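Local coordinates for uncharacterized protein (Bacteroides ovatus, PDB 5CAG) that probably serves as the anchoring subunit of a fimbrium, as a predicted lipoprotein of the outer membrane in the FimB/Mfa2 family, at residues 96-100 with 110-114; 143-149 with 200-206; 167-171 with 182-187; 229-235 with 246-252. All coordinates share one frame; numbering follows the deposited sequence.

Contact 1 of 4, residues 96-100 with 110-114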
loop_
_atom_site.group_PDB
_atom_site.type_symbol
_atom_site.label_atom_id
_atom_site.label_comp_id
_atom_site.label_asym_id
_atom_site.label_seq_id
_atom_site.Cartn_x
_atom_site.Cartn_y
_atom_site.Cartn_z
ATOM N N THR A 96 -1.735 7.363 -1.353
ATOM C CA THR A 96 -0.524 8.188 -1.420
ATOM C C THR A 96 -0.826 9.543 -2.024
ATOM O O THR A 96 -1.805 9.690 -2.761
ATOM C CB THR A 96 0.543 7.510 -2.216
ATOM O OG1 THR A 96 -0.045 6.982 -3.412
ATOM C CG2 THR A 96 1.283 6.479 -1.400
ATOM N N GLY A 97 0.015 10.527 -1.730
ATOM C CA GLY A 97 -0.183 11.856 -2.296
ATOM C C GLY A 97 0.221 11.958 -3.754
ATOM O O GLY A 97 0.947 11.091 -4.252
ATOM N N ASN A 98 -0.246 13.013 -4.455
ATOM C CA ASN A 98 0.189 13.255 -5.830
ATOM C C ASN A 98 1.596 13.871 -5.792
ATOM O O ASN A 98 1.888 14.608 -4.850
ATOM C CB ASN A 98 -0.784 14.127 -6.556
ATOM C CG ASN A 98 -1.916 13.364 -7.149
ATOM O OD1 ASN A 98 -3.016 13.328 -6.606
ATOM N ND2 ASN A 98 -1.676 12.758 -8.302
ATOM N N CYS A 99 2.483 13.510 -6.748
ATOM C CA CYS A 99 3.882 13.976 -6.793
ATOM C C CYS A 99 3.930 15.461 -6.998
ATOM O O CYS A 99 3.629 15.980 -8.082
ATOM C CB CYS A 99 4.705 13.253 -7.855
ATOM S SG CYS A 99 4.591 11.461 -7.771
ATOM N N ASN A 100 4.291 16.147 -5.940
ATOM C CA ASN A 100 4.355 17.581 -5.991
ATOM C C ASN A 100 5.792 17.979 -5.907
ATOM O O ASN A 100 6.617 17.238 -5.353
ATOM C CB ASN A 100 3.509 18.199 -4.865
ATOM C CG ASN A 100 1.998 17.980 -4.987
ATOM O OD1 ASN A 100 1.402 17.948 -6.088
ATOM N ND2 ASN A 100 1.327 17.873 -3.836
HETATM N N MSE A 110 0.724 11.964 -11.332
HETATM C CA MSE A 110 1.192 10.738 -10.683
HETATM C C MSE A 110 1.134 10.822 -9.149
HETATM O O MSE A 110 1.067 11.913 -8.583
HETATM C CB MSE A 110 2.635 10.449 -11.089
HETATM C CG MSE A 110 2.852 10.395 -12.576
HETATM SE SE MSE A 110 4.742 10.117 -12.966
HETATM C CE MSE A 110 4.729 10.396 -14.888
ATOM N N VAL A 111 1.194 9.650 -8.487
ATOM C CA VAL A 111 1.181 9.471 -7.030
ATOM C C VAL A 111 2.474 8.764 -6.556
ATOM O O VAL A 111 3.098 8.037 -7.323
ATOM C CB VAL A 111 -0.077 8.703 -6.579
ATOM C CG1 VAL A 111 -1.345 9.457 -6.975
ATOM C CG2 VAL A 111 -0.083 7.279 -7.134
ATOM N N TRP A 112 2.860 8.970 -5.302
ATOM C CA TRP A 112 4.074 8.375 -4.759
ATOM C C TRP A 112 3.908 6.895 -4.506
ATOM O O TRP A 112 2.783 6.456 -4.280
ATOM C CB TRP A 112 4.456 9.050 -3.446
ATOM C CG TRP A 112 4.641 10.532 -3.520
ATOM C CD1 TRP A 112 3.790 11.485 -3.051
ATOM C CD2 TRP A 112 5.793 11.228 -4.009
ATOM N NE1 TRP A 112 4.316 12.740 -3.268
ATOM C CE2 TRP A 112 5.554 12.610 -3.834
ATOM C CE3 TRP A 112 7.009 10.820 -4.583
ATOM C CZ2 TRP A 112 6.484 13.582 -4.213
ATOM C CZ3 TRP A 112 7.942 11.786 -4.932
ATOM C CH2 TRP A 112 7.675 13.146 -4.753
ATOM N N SER A 113 5.023 6.119 -4.536
ATOM C CA SER A 113 5.002 4.676 -4.227
ATOM C C SER A 113 4.745 4.505 -2.737
ATOM O O SER A 113 5.256 5.298 -1.937
ATOM C CB SER A 113 6.295 3.965 -4.632
ATOM O OG SER A 113 7.289 4.848 -5.130
ATOM N N PRO A 114 3.868 3.555 -2.355
ATOM C CA PRO A 114 3.525 3.405 -0.943
ATOM C C PRO A 114 4.653 2.799 -0.135
ATOM O O PRO A 114 5.287 1.864 -0.600
ATOM C CB PRO A 114 2.317 2.477 -0.987
ATOM C CG PRO A 114 2.486 1.693 -2.207
ATOM C CD PRO A 114 3.086 2.623 -3.190
#
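A single beta bridge between Asn98 and Val111 pins together two parts of the long loop that runs from strand 93-96 to strand 118-127. Trp112 N gives a hydrogen bond to Gly97 O (3.0 Å), and the donor sits almost in line with that carbonyl. At the other end of the bridge Met110 O is gripped twice, by Cys99 N at 2.8 Å and by the side-chain amide Asn98 ND2 at 2.9 Å. These two donors come from opposite faces of the carbonyl plane, and the amide lies well above it instead of on a lone pair. Thr96 OG1 donates to Trp112 O (3.0 Å), in the plane of that carbonyl. Its chi1 of 45° leaves CG2 beside the backbone N, and this methyl packs on Pro114. The Trp112 indole is laid against residues 98-100: Cys99 SG stands over its six-membered ring, 4.1 Å from the centroid, in a sulfur-aromatic contact, and Cys99 CB adds a CH-pi contact on the ring. The loop is thus fixed by backbone bonds reinforced by two side-chain donors, with Cys99 packed on one face of the indole.

Contact 2 of 4, residues 143-149 with 200-206; sequences VVKKYSF and AFFTAFK. With SO4 (sulfate ion), chain D.
Tyr147 CB rests over a face of the Phe202 ring, 3.7 Å from its centroid, in a CH-pi contact. The two aromatic planes are almost parallel, 9° apart, but slid so far that the rings barely overlap. Phe202 holds its ring there with CG between its backbone N and carbonyl carbon (chi1 66°), which brings the ring across to the neighbouring strand. Phe149 CD2 meets the edge of the same ring in its plane, and Phe149 CE2 lies 3.6 Å from Ala200 CB. On the other face of the sheet Val144 CG2 packs 3.6 Å from Phe205 CE1, Ser148 CB touches the Phe201 ring, and the stems of Lys146 and Thr203 run side by side. Beyond them Lys146 stretches out to a sulfate ion, giving NZ to O4 at 3.0 Å; Thr30 holds the same ion. Where the strands end, the stems of Lys145 and Lys206 cross at about a right angle, and Lys206 NZ forms a salt bridge with Glu141. The register that brings these side chains together is that of the backbones: Tyr147 with Phe202, Lys145 with Ala204 and Phe149 with Ala200 are hydrogen-bonded pairs, for example Tyr147 N to Phe202 O at 2.8 Å. Further out, Phe189 stacks on Phe202, and Leu233 and Leu235 lie against Phe149. Strands 144-149 and 200-205 therefore form a regular antiparallel pair, with Tyr147, Phe149 and Phe202 gathered on one face, consistent with the transthyretin-like beta-sandwich architecture of fimbrillin-related proteins.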
loop_
_atom_site.group_PDB
_atom_site.type_symbol
_atom_site.label_atom_id
_atom_site.label_comp_id
_atom_site.label_asym_id
_atom_site.label_seq_id
_atom_site.Cartn_x
_atom_site.Cartn_y
_atom_site.Cartn_z
ATOM N N VAL A 143 0.858 -5.505 3.402
ATOM C CA VAL A 143 -0.035 -5.344 2.252
ATOM C C VAL A 143 0.621 -4.537 1.112
ATOM O O VAL A 143 -0.059 -4.155 0.171
ATOM C CB VAL A 143 -1.365 -4.720 2.693
ATOM C CG1 VAL A 143 -2.126 -5.673 3.600
ATOM C CG2 VAL A 143 -1.139 -3.383 3.382
ATOM N N VAL A 144 1.937 -4.306 1.182
ATOM C CA VAL A 144 2.659 -3.590 0.131
ATOM C C VAL A 144 3.657 -4.537 -0.523
ATOM O O VAL A 144 4.541 -5.045 0.169
ATOM C CB VAL A 144 3.367 -2.329 0.655
ATOM C CG1 VAL A 144 4.186 -1.685 -0.453
ATOM C CG2 VAL A 144 2.382 -1.339 1.248
ATOM N N LYS A 145 3.511 -4.773 -1.846
ATOM C CA LYS A 145 4.400 -5.625 -2.654
ATOM C C LYS A 145 5.548 -4.768 -3.226
ATOM O O LYS A 145 5.288 -3.663 -3.700
ATOM C CB LYS A 145 3.627 -6.336 -3.810
ATOM C CG LYS A 145 2.666 -7.495 -3.427
ATOM C CD LYS A 145 2.278 -8.403 -4.649
ATOM C CE LYS A 145 1.495 -9.705 -4.351
ATOM N NZ LYS A 145 0.011 -9.658 -4.671
ATOM N N LYS A 146 6.808 -5.251 -3.147
ATOM C CA LYS A 146 7.966 -4.576 -3.752
ATOM C C LYS A 146 8.220 -5.161 -5.149
ATOM O O LYS A 146 8.118 -6.379 -5.342
ATOM C CB LYS A 146 9.245 -4.736 -2.924
ATOM C CG LYS A 146 9.235 -4.234 -1.497
ATOM C CD LYS A 146 10.471 -4.805 -0.786
ATOM C CE LYS A 146 10.566 -4.492 0.688
ATOM N NZ LYS A 146 11.479 -5.437 1.401
ATOM N N TYR A 147 8.604 -4.308 -6.101
ATOM C CA TYR A 147 8.948 -4.695 -7.468
ATOM C C TYR A 147 10.263 -4.038 -7.884
ATOM O O TYR A 147 10.620 -2.970 -7.375
ATOM C CB TYR A 147 7.857 -4.285 -8.447
ATOM C CG TYR A 147 6.465 -4.787 -8.150
ATOM C CD1 TYR A 147 5.618 -4.084 -7.297
ATOM C CD2 TYR A 147 5.933 -5.872 -8.844
ATOM C CE1 TYR A 147 4.312 -4.504 -7.064
ATOM C CE2 TYR A 147 4.622 -6.297 -8.628
ATOM C CZ TYR A 147 3.812 -5.609 -7.734
ATOM O OH TYR A 147 2.516 -6.026 -7.501
ATOM N N SER A 148 10.974 -4.677 -8.806
ATOM C CA SER A 148 12.216 -4.181 -9.387
ATOM C C SER A 148 12.316 -4.715 -10.807
ATOM O O SER A 148 11.754 -5.772 -11.100
ATOM C CB SER A 148 13.430 -4.602 -8.556
ATOM O OG SER A 148 13.725 -5.991 -8.625
ATOM N N PHE A 149 13.015 -4.003 -11.691
ATOM C CA PHE A 149 13.244 -4.471 -13.057
ATOM C C PHE A 149 14.477 -3.804 -13.634
ATOM O O PHE A 149 14.999 -2.824 -13.083
ATOM C CB PHE A 149 12.027 -4.217 -13.965
ATOM C CG PHE A 149 11.824 -2.764 -14.330
ATOM C CD1 PHE A 149 12.447 -2.215 -15.447
ATOM C CD2 PHE A 149 11.028 -1.938 -13.549
ATOM C CE1 PHE A 149 12.294 -0.866 -15.759
ATOM C CE2 PHE A 149 10.853 -0.594 -13.888
ATOM C CZ PHE A 149 11.495 -0.068 -14.984
ATOM N N ALA A 200 15.160 0.119 -12.047
ATOM C CA ALA A 200 14.219 0.847 -11.206
ATOM C C ALA A 200 13.568 -0.068 -10.172
ATOM O O ALA A 200 13.552 -1.295 -10.326
ATOM C CB ALA A 200 13.159 1.527 -12.049
ATOM N N PHE A 201 13.098 0.547 -9.077
ATOM C CA PHE A 201 12.455 -0.115 -7.943
ATOM C C PHE A 201 11.192 0.627 -7.612
ATOM O O PHE A 201 11.208 1.866 -7.602
ATOM C CB PHE A 201 13.392 -0.111 -6.724
ATOM C CG PHE A 201 14.649 -0.930 -6.887
ATOM C CD1 PHE A 201 15.732 -0.441 -7.616
ATOM C CD2 PHE A 201 14.767 -2.181 -6.291
ATOM C CE1 PHE A 201 16.886 -1.222 -7.800
ATOM C CE2 PHE A 201 15.931 -2.956 -6.467
ATOM C CZ PHE A 201 16.983 -2.467 -7.213
ATOM N N PHE A 202 10.101 -0.094 -7.343
ATOM C CA PHE A 202 8.841 0.540 -6.987
ATOM C C PHE A 202 8.000 -0.405 -6.142
ATOM O O PHE A 202 8.379 -1.559 -5.938
ATOM C CB PHE A 202 8.082 1.028 -8.233
ATOM C CG PHE A 202 7.594 -0.049 -9.155
ATOM C CD1 PHE A 202 8.414 -0.551 -10.160
ATOM C CD2 PHE A 202 6.311 -0.555 -9.034
ATOM C CE1 PHE A 202 7.967 -1.557 -11.017
ATOM C CE2 PHE A 202 5.867 -1.567 -9.883
ATOM C CZ PHE A 202 6.696 -2.055 -10.876
ATOM N N THR A 203 6.882 0.099 -5.608
ATOM C CA THR A 203 5.971 -0.673 -4.762
ATOM C C THR A 203 4.532 -0.364 -5.102
ATOM O O THR A 203 4.247 0.701 -5.648
ATOM C CB THR A 203 6.186 -0.346 -3.289
ATOM O OG1 THR A 203 5.934 1.040 -3.090
ATOM C CG2 THR A 203 7.554 -0.719 -2.784
ATOM N N ALA A 204 3.624 -1.265 -4.733
ATOM C CA ALA A 204 2.187 -1.119 -4.902
ATOM C C ALA A 204 1.475 -1.959 -3.850
ATOM O O ALA A 204 2.077 -2.876 -3.282
ATOM C CB ALA A 204 1.783 -1.554 -6.296
ATOM N N PHE A 205 0.208 -1.643 -3.561
ATOM C CA PHE A 205 -0.563 -2.433 -2.616
ATOM C C PHE A 205 -0.926 -3.766 -3.238
ATOM O O PHE A 205 -1.023 -3.873 -4.474
ATOM C CB PHE A 205 -1.834 -1.687 -2.170
ATOM C CG PHE A 205 -1.558 -0.502 -1.273
ATOM C CD1 PHE A 205 -1.033 -0.679 0.006
ATOM C CD2 PHE A 205 -1.789 0.794 -1.714
ATOM C CE1 PHE A 205 -0.746 0.427 0.826
ATOM C CE2 PHE A 205 -1.502 1.893 -0.892
ATOM C CZ PHE A 205 -0.991 1.699 0.375
ATOM N N LYS A 206 -1.103 -4.799 -2.380
ATOM C CA LYS A 206 -1.577 -6.137 -2.780
ATOM C C LYS A 206 -2.969 -5.986 -3.408
ATOM O O LYS A 206 -3.744 -5.123 -2.964
ATOM C CB LYS A 206 -1.660 -7.075 -1.558
ATOM C CG LYS A 206 -0.387 -7.792 -1.187
ATOM C CD LYS A 206 -0.646 -8.813 -0.076
ATOM C CE LYS A 206 0.628 -9.530 0.315
ATOM N NZ LYS A 206 0.535 -10.175 1.646
HETATM S S SO4 D . 10.706 -5.208 5.511
HETATM O O1 SO4 D . 11.037 -3.781 5.399
HETATM O O2 SO4 D . 11.348 -5.783 6.688
HETATM O O3 SO4 D . 9.249 -5.362 5.608
HETATM O O4 SO4 D . 11.195 -5.920 4.335
#

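Contact 3 of 4, residues 167-171 with 182-187; sequences DGLSD and CSSQPI
Ser183 OG joins three groups: it donates to Asp171 OD1 at 2.7 Å, accepts from Gln185 NE2 at 3.1 Å, and takes a further, weak bond from Gln185 N. The Gln185 amide meets the hydroxyl in its own plane, while its OE1 takes a bond from Asn98 ND2 in the neighbouring loop. The second carboxylate oxygen of Asp171 is occupied too, since Ser183 N points to OD2 (3.0 Å) with an N-H...O angle of 161°. Both donors approach from the syn sides, somewhat out of the carboxylate plane, so a single residue clasps the whole group, which probably favours its charged form. Asp171 presents it by a chi1 of 53°, with CG between the backbone N and the carbonyl carbon. Its CB then faces Ile187 CG1 at 3.8 Å, and this isoleucine also packs on Ala204. The two loops form the neck of the hairpin 172-174/179-181, which joins strands 81-84 and 93-96 in a four-stranded antiparallel sheet; on the other side of the neck, strands 159-167 and 187-193 pair antiparallel in the neighbouring sheet system. Cys182 SG, anti to its own N, lies near Gly168 CA and accepts from Ser184 N (3.5 Å), within the turn that carries the serines. Nearer the strands, the Asp167 carboxylate runs alongside the Pro186 ring, with both oxygens 3.4 Å from Pro186 CG. Leu169 turns to the aromatic interior, against Phe202.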
loop_
_atom_site.group_PDB
_atom_site.type_symbol
_atom_site.label_atom_id
_atom_site.label_comp_id
_atom_site.label_asym_id
_atom_site.label_seq_id
_atom_site.Cartn_x
_atom_site.Cartn_y
_atom_site.Cartn_z
ATOM N N ASP A 167 1.079 2.025 -14.393
ATOM C CA ASP A 167 -0.370 2.080 -14.407
ATOM C C ASP A 167 -0.940 0.706 -14.249
ATOM O O ASP A 167 -0.345 -0.252 -14.735
ATOM C CB ASP A 167 -0.842 2.670 -15.731
ATOM C CG ASP A 167 -1.095 4.149 -15.677
ATOM O OD1 ASP A 167 -1.898 4.585 -14.809
ATOM O OD2 ASP A 167 -0.544 4.874 -16.540
ATOM N N GLY A 168 -2.103 0.613 -13.612
ATOM C CA GLY A 168 -2.803 -0.657 -13.455
ATOM C C GLY A 168 -2.615 -1.386 -12.142
ATOM O O GLY A 168 -3.252 -2.418 -11.932
ATOM N N LEU A 169 -1.731 -0.894 -11.259
ATOM C CA LEU A 169 -1.518 -1.557 -9.971
ATOM C C LEU A 169 -2.337 -0.860 -8.898
ATOM O O LEU A 169 -2.893 0.198 -9.156
ATOM C CB LEU A 169 -0.033 -1.626 -9.588
ATOM C CG LEU A 169 0.887 -2.430 -10.499
ATOM C CD1 LEU A 169 2.302 -2.372 -9.996
ATOM C CD2 LEU A 169 0.485 -3.831 -10.575
ATOM N N SER A 170 -2.459 -1.471 -7.717
ATOM C CA SER A 170 -3.252 -0.908 -6.626
ATOM C C SER A 170 -2.423 0.158 -5.901
ATOM O O SER A 170 -1.406 -0.148 -5.267
ATOM C CB SER A 170 -3.731 -2.011 -5.681
ATOM O OG SER A 170 -4.220 -3.133 -6.401
ATOM N N ASP A 171 -2.827 1.424 -6.062
ATOM C CA ASP A 171 -2.135 2.562 -5.460
ATOM C C ASP A 171 -2.868 2.996 -4.191
ATOM O O ASP A 171 -2.429 3.920 -3.497
ATOM C CB ASP A 171 -2.008 3.714 -6.481
ATOM C CG ASP A 171 -3.315 4.120 -7.121
ATOM O OD1 ASP A 171 -4.055 4.904 -6.494
ATOM O OD2 ASP A 171 -3.594 3.652 -8.260
ATOM N N CYS A 182 -7.205 0.620 -7.754
ATOM C CA CYS A 182 -6.444 1.412 -8.702
ATOM C C CYS A 182 -7.206 2.682 -9.038
ATOM O O CYS A 182 -8.335 2.630 -9.544
ATOM C CB CYS A 182 -6.126 0.599 -9.948
ATOM S SG CYS A 182 -5.165 1.504 -11.179
ATOM N N SER A 183 -6.583 3.829 -8.746
ATOM C CA SER A 183 -7.207 5.119 -8.957
ATOM C C SER A 183 -7.016 5.631 -10.371
ATOM O O SER A 183 -7.448 6.743 -10.670
ATOM C CB SER A 183 -6.655 6.133 -7.971
ATOM O OG SER A 183 -5.322 6.492 -8.289
ATOM N N SER A 184 -6.354 4.844 -11.234
ATOM C CA SER A 184 -6.051 5.199 -12.624
ATOM C C SER A 184 -4.986 6.356 -12.696
ATOM O O SER A 184 -4.671 6.866 -13.776
ATOM C CB SER A 184 -7.329 5.506 -13.398
ATOM O OG SER A 184 -8.286 4.478 -13.165
ATOM N N GLN A 185 -4.385 6.687 -11.541
ATOM C CA GLN A 185 -3.273 7.609 -11.371
ATOM C C GLN A 185 -1.981 6.789 -11.299
ATOM O O GLN A 185 -1.877 5.903 -10.445
ATOM C CB GLN A 185 -3.435 8.430 -10.096
ATOM C CG GLN A 185 -4.588 9.396 -10.091
ATOM C CD GLN A 185 -4.569 10.166 -8.810
ATOM O OE1 GLN A 185 -4.214 11.356 -8.778
ATOM N NE2 GLN A 185 -4.891 9.479 -7.714
ATOM N N PRO A 186 -0.992 7.030 -12.173
ATOM C CA PRO A 186 0.219 6.194 -12.159
ATOM C C PRO A 186 1.105 6.359 -10.931
ATOM O O PRO A 186 1.208 7.454 -10.367
ATOM C CB PRO A 186 0.978 6.670 -13.396
ATOM C CG PRO A 186 -0.047 7.343 -14.243
ATOM C CD PRO A 186 -0.950 8.003 -13.275
ATOM N N ILE A 187 1.773 5.264 -10.531
ATOM C CA ILE A 187 2.722 5.326 -9.426
ATOM C C ILE A 187 4.049 5.761 -10.016
ATOM O O ILE A 187 4.523 5.146 -10.964
ATOM C CB ILE A 187 2.841 3.988 -8.664
ATOM C CG1 ILE A 187 1.511 3.606 -7.999
ATOM C CG2 ILE A 187 3.976 4.068 -7.628
ATOM C CD1 ILE A 187 1.461 2.191 -7.536
#

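Contact 4 of 4, residues 229-235 with 246-252; sequences GAIILIL and EATIDVT
Thr252 OG1 accepts from Ile231 N at 2.8 Å, in a nearly straight bond (172°), just beyond the paired strands of the beta hairpin 232-239/244-250. The same hydroxyl donates to Asp250 OD1 (2.6 Å), and Thr252 N reaches that oxygen as well, which makes an Asx turn. Asp250 OD1 is therefore held by two donors from one residue, and the acceptor for Ile231 is fixed in place through it. Val251 N returns to Ile231 O at 2.9 Å, nearly in line with the carbonyl. Inside the hairpin Leu233 and Ile249 form a hydrogen-bonded antiparallel pair, Ile249 N to Leu233 O being 2.7 Å, and Leu235 with Ala247 forms the next. Leu233, Leu235, Ala247 and Ile249 all lie on the face that is turned to the interior, where Val151 meets Leu235 and Ile275 sits against Leu233 and Val251. Ile231 belongs to the same apolar layer: its CG2, anti to the backbone N, comes within 3.5 Å of Val251 CG2, the two side chains crossing at about a right angle. The opposite face is more exposed; there Ile232 CG2 touches the Thr248 methyl, and Ile234 lies beside Ser165 and Asp167 of the adjoining strand. At the far end of the pair Ile234 CG2 packs against the Glu246 side chain, 3.8 Å from its CG.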
loop_
_atom_site.group_PDB
_atom_site.type_symbol
_atom_site.label_atom_id
_atom_site.label_comp_id
_atom_site.label_asym_id
_atom_site.label_seq_id
_atom_site.Cartn_x
_atom_site.Cartn_y
_atom_site.Cartn_z
ATOM N N GLY A 229 -7.667 -5.685 -16.018
ATOM C CA GLY A 229 -6.709 -4.605 -15.801
ATOM C C GLY A 229 -5.361 -4.834 -16.458
ATOM O O GLY A 229 -4.685 -5.829 -16.168
ATOM N N ALA A 230 -4.971 -3.906 -17.350
ATOM C CA ALA A 230 -3.700 -3.940 -18.060
ATOM C C ALA A 230 -2.646 -3.223 -17.242
ATOM O O ALA A 230 -2.947 -2.202 -16.620
ATOM C CB ALA A 230 -3.850 -3.290 -19.416
ATOM N N ILE A 231 -1.420 -3.763 -17.205
ATOM C CA ILE A 231 -0.341 -3.167 -16.423
ATOM C C ILE A 231 0.698 -2.596 -17.362
ATOM O O ILE A 231 1.369 -3.340 -18.071
ATOM C CB ILE A 231 0.250 -4.156 -15.411
ATOM C CG1 ILE A 231 -0.861 -4.658 -14.478
ATOM C CG2 ILE A 231 1.371 -3.491 -14.607
ATOM C CD1 ILE A 231 -0.449 -5.704 -13.521
ATOM N N ILE A 232 0.832 -1.264 -17.363
ATOM C CA ILE A 232 1.736 -0.580 -18.271
ATOM C C ILE A 232 2.828 0.230 -17.551
ATOM O O ILE A 232 2.563 1.108 -16.727
ATOM C CB ILE A 232 0.924 0.291 -19.251
ATOM C CG1 ILE A 232 0.180 -0.585 -20.253
ATOM C CG2 ILE A 232 1.808 1.264 -20.001
ATOM C CD1 ILE A 232 -1.212 -0.767 -19.932
ATOM N N LEU A 233 4.062 -0.087 -17.914
ATOM C CA LEU A 233 5.284 0.553 -17.478
ATOM C C LEU A 233 5.608 1.620 -18.496
ATOM O O LEU A 233 5.566 1.332 -19.701
ATOM C CB LEU A 233 6.394 -0.487 -17.410
ATOM C CG LEU A 233 7.439 -0.256 -16.384
ATOM C CD1 LEU A 233 8.133 -1.546 -16.052
ATOM C CD2 LEU A 233 8.441 0.729 -16.865
ATOM N N ILE A 234 5.869 2.870 -18.026
ATOM C CA ILE A 234 6.170 4.008 -18.905
ATOM C C ILE A 234 7.491 4.592 -18.496
ATOM O O ILE A 234 7.677 4.934 -17.335
ATOM C CB ILE A 234 5.069 5.111 -18.978
ATOM C CG1 ILE A 234 3.624 4.545 -19.097
ATOM C CG2 ILE A 234 5.353 6.046 -20.146
ATOM C CD1 ILE A 234 2.821 4.339 -17.688
ATOM N N LEU A 235 8.416 4.678 -19.434
ATOM C CA LEU A 235 9.718 5.263 -19.174
ATOM C C LEU A 235 9.783 6.595 -19.907
ATOM O O LEU A 235 9.702 6.632 -21.147
ATOM C CB LEU A 235 10.844 4.309 -19.605
ATOM C CG LEU A 235 10.952 2.974 -18.857
ATOM C CD1 LEU A 235 12.044 2.107 -19.475
ATOM C CD2 LEU A 235 11.205 3.183 -17.345
ATOM N N GLU A 246 9.264 8.862 -24.910
ATOM C CA GLU A 246 8.660 7.897 -24.004
ATOM C C GLU A 246 8.698 6.476 -24.559
ATOM O O GLU A 246 8.686 6.257 -25.778
ATOM C CB GLU A 246 7.213 8.293 -23.720
ATOM C CG GLU A 246 6.958 8.692 -22.286
ATOM C CD GLU A 246 5.637 9.406 -22.083
ATOM O OE1 GLU A 246 4.583 8.762 -22.286
ATOM O OE2 GLU A 246 5.652 10.612 -21.740
ATOM N N ALA A 247 8.740 5.510 -23.649
ATOM C CA ALA A 247 8.678 4.099 -23.992
ATOM C C ALA A 247 7.616 3.462 -23.104
ATOM O O ALA A 247 7.679 3.526 -21.873
ATOM C CB ALA A 247 10.039 3.420 -23.850
ATOM N N THR A 248 6.581 2.949 -23.749
ATOM C CA THR A 248 5.444 2.319 -23.101
ATOM C C THR A 248 5.638 0.790 -23.240
ATOM O O THR A 248 5.811 0.318 -24.361
ATOM C CB THR A 248 4.151 2.856 -23.756
ATOM O OG1 THR A 248 4.313 4.235 -24.131
ATOM C CG2 THR A 248 2.955 2.713 -22.867
ATOM N N ILE A 249 5.697 0.040 -22.104
ATOM C CA ILE A 249 5.857 -1.424 -22.054
ATOM C C ILE A 249 4.688 -2.035 -21.315
ATOM O O ILE A 249 4.361 -1.591 -20.220
ATOM C CB ILE A 249 7.179 -1.863 -21.392
ATOM C CG1 ILE A 249 8.384 -1.274 -22.105
ATOM C CG2 ILE A 249 7.277 -3.390 -21.302
ATOM C CD1 ILE A 249 9.536 -1.071 -21.188
ATOM N N ASP A 250 4.080 -3.072 -21.908
ATOM C CA ASP A 250 2.971 -3.827 -21.343
ATOM C C ASP A 250 3.563 -5.005 -20.578
ATOM O O ASP A 250 4.065 -5.959 -21.184
ATOM C CB ASP A 250 2.019 -4.274 -22.458
ATOM C CG ASP A 250 0.715 -4.898 -22.002
ATOM O OD1 ASP A 250 0.707 -5.542 -20.936
ATOM O OD2 ASP A 250 -0.271 -4.836 -22.770
ATOM N N VAL A 251 3.548 -4.905 -19.242
ATOM C CA VAL A 251 4.102 -5.929 -18.360
ATOM C C VAL A 251 3.000 -6.789 -17.738
ATOM O O VAL A 251 3.302 -7.564 -16.818
ATOM C CB VAL A 251 5.012 -5.338 -17.260
ATOM C CG1 VAL A 251 6.273 -4.706 -17.843
ATOM C CG2 VAL A 251 4.254 -4.349 -16.398
ATOM N N THR A 252 1.741 -6.684 -18.236
ATOM C CA THR A 252 0.623 -7.451 -17.685
ATOM C C THR A 252 0.991 -8.937 -17.487
ATOM O O THR A 252 0.843 -9.432 -16.365
ATOM C CB THR A 252 -0.661 -7.324 -18.523
ATOM O OG1 THR A 252 -0.877 -5.963 -18.891
ATOM C CG2 THR A 252 -1.880 -7.826 -17.774
#

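From the N terminus, contact 1 comes first and closes a loop of nine residues between 100 and 110. Contact 2 then brings residues 200-206 back to 143-149, and contact 3 is nested in the fifty residues so enclosed, at the neck of the hairpin 172-174/179-181. Contact 4, a local hairpin, follows in series; none of the four cross. Contacts 2 and 3 each touch all the others. Contact 3 does so by backbone bonds: Val111 N to Pro186 O, Phe205 N to Ser170 O and Asp167 N to Ile232 O. Pro114 O also bonds to Thr203 OG1, between contacts 1 and 2, while contact 2 meets contact 4 through apolar side chains. Contacts 1 and 4 do not touch.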